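Local coordinates for protein inositol-3-phosphate synthase (Caenorhabditis elegans, PDB 1VKO) that belongs to the myo-inositol-1-phosphate synthase family, has a Rossmann-type dinucleotide-binding domain, and is modelled with nicotinamide-adenine-dinucleotide, a potassium ion and pyrophosphate, at residues Tyr116-Leu128 against Ile138-Asn152. Residues are numbered along the deposited sequence; the frame is centred on the assembly and turned at random.
Sequences YFGSVTQTATVHL and IFVPFKDIVPILSPN
H127 swings its ring away from its own N (chi1 -166°), F139 away from its carbonyl carbon (chi1 -80°). The two rings thereby meet as an offset stack, centroids 4.4 Å apart and planes 9° from parallel. F139 CZ sits above the rim of the imidazole; I138 O lies at that ring's edge, in its plane, and H127 NE2 is hydrogen-bonded to Q137 OE1. H127 and F139 are a non-hydrogen-bonded pair of an antiparallel β-hairpin. Beside them V126 and V140 form the hydrogen-bonded pair, V126 N to V140 O at 2.7 Å and V140 N to V126 O at 2.9 Å; L128 N donates to I138 O. On the V126–V140 face, L128 CD2 is wedged tightly against both methyls of V140, and V126 CG2 meets I145 CD1 at 3.5 Å. Past the strands, F142 N gives A124 O an almost straight bond of 2.9 Å, and a water accepting from K143 N donates to T121 O. The F142 ring runs obliquely past T121 to L505 and V509 of helix 498-513. At the far end P151 CG lies 3.8 Å from the centroid of the Y116 ring, over its face, a CH-π contact, while N152 OD1 accepts from Y116 OH at the ring edge, in a hydrogen bond whose modelled length is doubtfully short. Across the subunit boundary, T125 OG1 is hydrogen-bonded to S387 O of the second subunit.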
# COMPACT_ATOMS: atom_id res chain seq x y z
N TYR A 116 -13.13 11.91 -23.98
CA TYR A 116 -13.89 10.67 -23.79
C TYR A 116 -12.97 9.55 -23.42
O TYR A 116 -13.20 8.44 -23.83
CB TYR A 116 -14.72 10.22 -25.04
CG TYR A 116 -15.96 11.08 -25.31
CD1 TYR A 116 -16.93 11.23 -24.33
CD2 TYR A 116 -16.12 11.75 -26.51
CE1 TYR A 116 -18.01 12.02 -24.54
CE2 TYR A 116 -17.24 12.54 -26.73
CZ TYR A 116 -18.18 12.68 -25.74
OH TYR A 116 -19.26 13.48 -25.91
N PHE A 117 -11.94 9.82 -22.62
CA PHE A 117 -11.09 8.71 -22.17
C PHE A 117 -11.87 7.70 -21.30
O PHE A 117 -12.90 8.02 -20.69
CB PHE A 117 -9.87 9.23 -21.41
CG PHE A 117 -8.76 9.75 -22.30
CD1 PHE A 117 -8.98 10.00 -23.66
CD2 PHE A 117 -7.50 10.02 -21.75
CE1 PHE A 117 -7.97 10.50 -24.48
CE2 PHE A 117 -6.46 10.54 -22.56
CZ PHE A 117 -6.70 10.78 -23.93
N GLY A 118 -11.39 6.47 -21.28
CA GLY A 118 -12.09 5.43 -20.58
C GLY A 118 -13.36 4.93 -21.22
O GLY A 118 -14.08 4.16 -20.59
N SER A 119 -13.64 5.38 -22.45
CA SER A 119 -14.67 4.78 -23.31
C SER A 119 -13.95 3.72 -24.17
O SER A 119 -13.04 4.08 -24.88
CB SER A 119 -15.28 5.87 -24.22
OG SER A 119 -16.43 5.43 -24.95
N VAL A 120 -14.30 2.44 -24.07
CA VAL A 120 -13.74 1.47 -25.03
C VAL A 120 -14.05 1.90 -26.47
O VAL A 120 -13.14 1.93 -27.32
CB VAL A 120 -14.21 0.02 -24.80
CG1 VAL A 120 -13.67 -0.92 -25.87
CG2 VAL A 120 -13.75 -0.50 -23.45
N THR A 121 -15.29 2.27 -26.76
CA THR A 121 -15.68 2.51 -28.15
C THR A 121 -15.00 3.74 -28.72
O THR A 121 -14.69 3.74 -29.89
CB THR A 121 -17.21 2.60 -28.32
OG1 THR A 121 -17.75 3.66 -27.50
CG2 THR A 121 -17.89 1.33 -27.80
N GLN A 122 -14.74 4.75 -27.89
CA GLN A 122 -14.23 6.01 -28.38
C GLN A 122 -12.72 6.03 -28.40
O GLN A 122 -12.15 6.82 -29.13
CB GLN A 122 -14.73 7.23 -27.58
CG GLN A 122 -16.23 7.48 -27.62
CD GLN A 122 -16.84 7.41 -29.03
OE1 GLN A 122 -17.68 6.54 -29.31
NE2 GLN A 122 -16.44 8.32 -29.91
N THR A 123 -12.06 5.17 -27.60
CA THR A 123 -10.59 5.22 -27.45
C THR A 123 -9.79 3.90 -27.48
O THR A 123 -8.56 3.95 -27.59
CB THR A 123 -10.13 6.13 -26.23
OG1 THR A 123 -10.19 5.41 -25.00
CG2 THR A 123 -11.10 7.26 -25.98
N ALA A 124 -10.43 2.74 -27.39
CA ALA A 124 -9.67 1.50 -27.64
C ALA A 124 -9.17 1.44 -29.08
O ALA A 124 -9.83 1.95 -30.01
CB ALA A 124 -10.50 0.25 -27.30
N THR A 125 -7.98 0.88 -29.28
CA THR A 125 -7.57 0.53 -30.63
C THR A 125 -7.48 -0.99 -30.75
O THR A 125 -7.44 -1.72 -29.75
CB THR A 125 -6.25 1.15 -31.04
OG1 THR A 125 -5.25 0.76 -30.11
CG2 THR A 125 -6.29 2.72 -31.00
N VAL A 126 -7.49 -1.45 -32.00
CA VAL A 126 -7.64 -2.85 -32.33
C VAL A 126 -6.49 -3.26 -33.25
O VAL A 126 -6.05 -2.48 -34.08
CB VAL A 126 -9.03 -3.09 -33.00
CG1 VAL A 126 -9.34 -4.55 -33.12
CG2 VAL A 126 -10.13 -2.38 -32.21
N HIS A 127 -6.02 -4.48 -33.09
CA HIS A 127 -4.89 -4.97 -33.85
C HIS A 127 -5.40 -5.77 -35.06
O HIS A 127 -5.97 -6.85 -34.88
CB HIS A 127 -4.04 -5.84 -32.93
CG HIS A 127 -2.68 -6.15 -33.46
ND1 HIS A 127 -1.97 -7.27 -33.07
CD2 HIS A 127 -1.89 -5.50 -34.34
CE1 HIS A 127 -0.81 -7.30 -33.69
NE2 HIS A 127 -0.73 -6.23 -34.47
N LEU A 128 -5.22 -5.22 -36.27
CA LEU A 128 -5.52 -5.91 -37.54
C LEU A 128 -4.35 -6.73 -38.09
O LEU A 128 -4.56 -7.60 -38.96
CB LEU A 128 -5.94 -4.93 -38.62
CG LEU A 128 -7.06 -3.90 -38.48
CD1 LEU A 128 -8.14 -4.33 -37.47
CD2 LEU A 128 -6.43 -2.62 -38.07
N ILE A 138 -0.30 -2.66 -37.07
CA ILE A 138 -1.44 -1.84 -37.47
C ILE A 138 -2.51 -1.86 -36.40
O ILE A 138 -3.15 -2.89 -36.17
CB ILE A 138 -2.04 -2.30 -38.85
CG1 ILE A 138 -1.01 -2.14 -39.98
CG2 ILE A 138 -3.31 -1.54 -39.17
CD1 ILE A 138 -0.59 -0.68 -40.29
N PHE A 139 -2.71 -0.71 -35.77
CA PHE A 139 -3.72 -0.56 -34.75
C PHE A 139 -4.71 0.52 -35.18
O PHE A 139 -4.32 1.64 -35.47
CB PHE A 139 -3.05 -0.19 -33.43
CG PHE A 139 -2.46 -1.38 -32.70
CD1 PHE A 139 -3.22 -2.11 -31.77
CD2 PHE A 139 -1.13 -1.76 -32.91
CE1 PHE A 139 -2.68 -3.20 -31.09
CE2 PHE A 139 -0.58 -2.85 -32.22
CZ PHE A 139 -1.36 -3.57 -31.33
N VAL A 140 -5.99 0.18 -35.25
CA VAL A 140 -6.97 1.19 -35.61
C VAL A 140 -7.94 1.43 -34.47
O VAL A 140 -8.17 0.52 -33.65
CB VAL A 140 -7.77 0.83 -36.88
CG1 VAL A 140 -6.83 0.75 -38.10
CG2 VAL A 140 -8.60 -0.45 -36.66
N PRO A 141 -8.47 2.65 -34.41
CA PRO A 141 -9.51 2.96 -33.46
C PRO A 141 -10.67 1.97 -33.65
O PRO A 141 -11.07 1.67 -34.79
CB PRO A 141 -9.93 4.39 -33.84
CG PRO A 141 -8.69 4.97 -34.49
CD PRO A 141 -8.09 3.82 -35.24
N PHE A 142 -11.19 1.47 -32.55
CA PHE A 142 -12.41 0.72 -32.56
C PHE A 142 -13.49 1.37 -33.45
O PHE A 142 -14.22 0.67 -34.17
CB PHE A 142 -12.91 0.60 -31.14
CG PHE A 142 -14.02 -0.37 -30.98
CD1 PHE A 142 -13.75 -1.72 -30.76
CD2 PHE A 142 -15.35 0.05 -31.05
CE1 PHE A 142 -14.79 -2.63 -30.63
CE2 PHE A 142 -16.40 -0.85 -30.91
CZ PHE A 142 -16.11 -2.20 -30.71
N LYS A 143 -13.63 2.70 -33.39
CA LYS A 143 -14.78 3.34 -34.03
C LYS A 143 -14.62 3.44 -35.54
O LYS A 143 -15.55 3.79 -36.24
CB LYS A 143 -15.05 4.71 -33.42
CG LYS A 143 -13.88 5.70 -33.54
CD LYS A 143 -14.02 6.79 -32.50
CE LYS A 143 -12.81 7.66 -32.47
NZ LYS A 143 -12.86 8.44 -33.75
N ASP A 144 -13.43 3.10 -36.04
CA ASP A 144 -13.15 3.06 -37.46
C ASP A 144 -13.51 1.73 -38.14
O ASP A 144 -13.52 1.64 -39.36
CB ASP A 144 -11.66 3.36 -37.69
CG ASP A 144 -11.30 4.81 -37.41
OD1 ASP A 144 -12.14 5.58 -36.94
OD2 ASP A 144 -10.16 5.27 -37.61
N ILE A 145 -13.80 0.69 -37.36
CA ILE A 145 -14.03 -0.63 -37.91
C ILE A 145 -15.44 -0.78 -38.51
O ILE A 145 -15.56 -0.96 -39.71
CB ILE A 145 -13.71 -1.71 -36.87
CG1 ILE A 145 -12.23 -1.65 -36.51
CG2 ILE A 145 -14.05 -3.08 -37.40
CD1 ILE A 145 -11.88 -2.54 -35.29
N VAL A 146 -16.48 -0.73 -37.68
CA VAL A 146 -17.83 -0.50 -38.18
C VAL A 146 -18.33 0.84 -37.63
O VAL A 146 -18.01 1.21 -36.51
CB VAL A 146 -18.85 -1.68 -37.94
CG1 VAL A 146 -18.42 -2.93 -38.68
CG2 VAL A 146 -19.03 -1.99 -36.50
N PRO A 147 -19.02 1.62 -38.46
CA PRO A 147 -19.51 2.93 -38.03
C PRO A 147 -20.39 2.84 -36.79
O PRO A 147 -21.31 2.01 -36.73
CB PRO A 147 -20.32 3.43 -39.25
CG PRO A 147 -19.72 2.69 -40.44
CD PRO A 147 -19.33 1.34 -39.88
N ILE A 148 -20.08 3.66 -35.78
CA ILE A 148 -20.85 3.67 -34.53
C ILE A 148 -21.09 5.11 -34.10
O ILE A 148 -20.45 6.00 -34.59
CB ILE A 148 -20.13 2.90 -33.39
CG1 ILE A 148 -18.72 3.46 -33.16
CG2 ILE A 148 -20.12 1.40 -33.69
CD1 ILE A 148 -17.98 2.90 -31.96
N LEU A 149 -22.03 5.33 -33.18
CA LEU A 149 -22.27 6.68 -32.67
C LEU A 149 -21.06 7.29 -31.95
O LEU A 149 -20.18 6.57 -31.47
CB LEU A 149 -23.44 6.66 -31.69
CG LEU A 149 -24.80 6.19 -32.19
CD1 LEU A 149 -25.60 5.72 -31.00
CD2 LEU A 149 -25.49 7.34 -32.95
N SER A 150 -21.01 8.61 -31.92
CA SER A 150 -20.18 9.33 -30.96
C SER A 150 -21.12 9.76 -29.88
O SER A 150 -22.29 10.03 -30.17
CB SER A 150 -19.60 10.59 -31.59
OG SER A 150 -19.35 11.59 -30.61
N PRO A 151 -20.66 9.88 -28.65
CA PRO A 151 -21.56 10.31 -27.57
C PRO A 151 -22.11 11.70 -27.84
O PRO A 151 -23.08 12.10 -27.21
CB PRO A 151 -20.67 10.30 -26.33
CG PRO A 151 -19.58 9.29 -26.67
CD PRO A 151 -19.29 9.63 -28.14
N ASN A 152 -21.49 12.44 -28.76
CA ASN A 152 -22.00 13.74 -29.14
C ASN A 152 -23.33 13.62 -29.87
O ASN A 152 -24.09 14.57 -29.89
CB ASN A 152 -20.97 14.52 -29.97
CG ASN A 152 -19.65 14.74 -29.23
OD1 ASN A 152 -19.60 14.79 -27.98
ND2 ASN A 152 -18.58 14.87 -29.98
O HOH W 1 -12.36 4.34 -31.09